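Local coordinates for protein alpha-amylase (Eisenia fetida, PDB 6M4K) that probably hydrolyses internal alpha-1,4-glucosidic linkages in starch and related polysaccharides, as a calcium-containing member of glycoside hydrolase family 13, at residues A[55-58]-A[59-63]. Numbering follows the deposited sequence.
Sequences IVTD and PPYPW
The phenol ring of Tyr61 meets Ile55 at its edge, near the ring plane, where Ile55 CG2 lies 3.8 Å from Tyr61 CE1. Thr57 lies beside the same ring and points the same way: its methyl CG2 approaches obliquely, in van der Waals contact with the hydroxyl oxygen Tyr61 OH at 3.7 Å and with the ring carbon Tyr61 CZ at 3.9 Å. Tyr61 CG, anti to the carbonyl carbon and beside the backbone N (chi1 -49°), swings the ring back alongside Ile55 and Thr57, and the left-handed backbone conformation of Tyr61 contributes to this. The Pro62 ring instead meets Val56 at about a right angle, with Pro62 CD 3.7 Å from Val56 CB, while Val56 CG1 also reaches Pro59 O at 3.6 Å.

These contacts close around a type VI turn over Thr57–Pro60. The evidence is the cis peptide bond between Asp58 and Pro59, the extended backbone of both residues and a Thr57 CA to Pro60 CA separation of 4.2 Å; the extended conformation fits subclass VIb. Pro60 has no N-H for Thr57 O, and its CA instead gives a C-H contact to that oxygen at 3.4 Å. One residue further out on each arm, Tyr61 N donates to Val56 O at 2.9 Å. This bond is bent, with 146° at the hydrogen, and the donor nitrogen lies 20° from the plane of the Val56 carbonyl. With an alanine at position 61, Ile55 CG2 and the Thr57 methyl would probably lose the ring they rest against.

The turn belongs to the loop joining strand 44-47 of the catalytic TIM barrel to helix 81-93. Gln65 OE1 accepts from Val56 N and Arg77 NH1 donates to Tyr61 O, tying both arms to later parts of this loop, whereas Pro59 packs on Trp361 of another.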
loop_
_atom_site.group_PDB
_atom_site.type_symbol
_atom_site.label_atom_id
_atom_site.label_comp_id
_atom_site.label_asym_id
_atom_site.label_seq_id
_atom_site.Cartn_x
_atom_site.Cartn_y
_atom_site.Cartn_z
ATOM N N ILE A 55 21.057 -8.308 8.325
ATOM C CA ILE A 55 21.362 -7.199 9.211
ATOM C C ILE A 55 22.488 -6.419 8.551
ATOM O O ILE A 55 23.573 -6.968 8.301
ATOM C CB ILE A 55 21.754 -7.681 10.616
ATOM C CG1 ILE A 55 20.579 -8.396 11.290
ATOM C CG2 ILE A 55 22.203 -6.493 11.469
ATOM C CD1 ILE A 55 19.358 -7.515 11.472
ATOM N N VAL A 56 22.221 -5.155 8.237
ATOM C CA VAL A 56 23.184 -4.270 7.596
ATOM C C VAL A 56 23.578 -3.229 8.629
ATOM O O VAL A 56 22.718 -2.534 9.182
ATOM C CB VAL A 56 22.589 -3.607 6.348
ATOM C CG1 VAL A 56 23.542 -2.561 5.795
ATOM C CG2 VAL A 56 22.253 -4.660 5.287
ATOM N N THR A 57 24.877 -3.123 8.889
ATOM C CA THR A 57 25.381 -2.134 9.831
ATOM C C THR A 57 26.117 -0.983 9.160
ATOM O O THR A 57 26.366 0.037 9.818
ATOM C CB THR A 57 26.266 -2.794 10.901
ATOM O OG1 THR A 57 27.295 -3.563 10.275
ATOM C CG2 THR A 57 25.446 -3.721 11.778
ATOM N N ASP A 58 26.459 -1.106 7.880
ATOM C CA ASP A 58 26.944 0.027 7.102
ATOM C C ASP A 58 26.055 0.179 5.864
ATOM O O ASP A 58 26.184 -0.601 4.925
ATOM C CB ASP A 58 28.394 -0.197 6.665
ATOM C CG ASP A 58 28.949 0.980 5.895
ATOM O OD1 ASP A 58 28.360 2.070 6.000
ATOM O OD2 ASP A 58 29.978 0.822 5.199
ATOM N N PRO A 59 25.150 1.165 5.852
ATOM C CA PRO A 59 24.861 2.140 6.908
ATOM C C PRO A 59 24.072 1.479 8.049
ATOM O O PRO A 59 23.675 0.315 7.923
ATOM C CB PRO A 59 24.018 3.186 6.176
ATOM C CG PRO A 59 23.241 2.372 5.171
ATOM C CD PRO A 59 24.193 1.274 4.728
ATOM N N PRO A 60 23.869 2.169 9.172
ATOM C CA PRO A 60 23.340 1.475 10.354
ATOM C C PRO A 60 21.844 1.202 10.269
ATOM O O PRO A 60 21.012 2.092 10.468
ATOM C CB PRO A 60 23.701 2.425 11.510
ATOM C CG PRO A 60 23.873 3.743 10.885
ATOM C CD PRO A 60 24.425 3.494 9.519
ATOM N N TYR A 61 21.511 -0.072 10.032
ATOM C CA TYR A 61 20.162 -0.637 10.123
ATOM C C TYR A 61 19.167 0.057 9.197
ATOM O O TYR A 61 18.145 0.574 9.653
ATOM C CB TYR A 61 19.704 -0.643 11.580
ATOM C CG TYR A 61 20.772 -1.230 12.490
ATOM C CD1 TYR A 61 20.975 -2.603 12.542
ATOM C CD2 TYR A 61 21.596 -0.417 13.273
ATOM C CE1 TYR A 61 21.944 -3.163 13.363
ATOM C CE2 TYR A 61 22.575 -0.969 14.103
ATOM C CZ TYR A 61 22.737 -2.337 14.140
ATOM O OH TYR A 61 23.706 -2.906 14.953
ATOM N N PRO A 62 19.442 0.089 7.897
ATOM C CA PRO A 62 18.519 0.730 6.953
ATOM C C PRO A 62 17.214 -0.052 6.824
ATOM O O PRO A 62 17.146 -1.248 7.114
ATOM C CB PRO A 62 19.307 0.683 5.639
ATOM C CG PRO A 62 20.112 -0.579 5.754
ATOM C CD PRO A 62 20.524 -0.637 7.214
ATOM N N TRP A 63 16.168 0.627 6.338
ATOM C CA TRP A 63 14.911 -0.093 6.114
ATOM C C TRP A 63 15.097 -1.202 5.087
ATOM O O TRP A 63 14.496 -2.275 5.217
ATOM C CB TRP A 63 13.788 0.859 5.672
ATOM C CG TRP A 63 14.060 1.503 4.372
ATOM C CD1 TRP A 63 14.733 2.676 4.162
ATOM C CD2 TRP A 63 13.704 1.009 3.071
ATOM N NE1 TRP A 63 14.816 2.940 2.821
ATOM C CE2 TRP A 63 14.194 1.933 2.126
ATOM C CE3 TRP A 63 13.028 -0.131 2.616
ATOM C CZ2 TRP A 63 14.021 1.763 0.753
ATOM C CZ3 TRP A 63 12.865 -0.306 1.249
ATOM C CH2 TRP A 63 13.354 0.639 0.334
#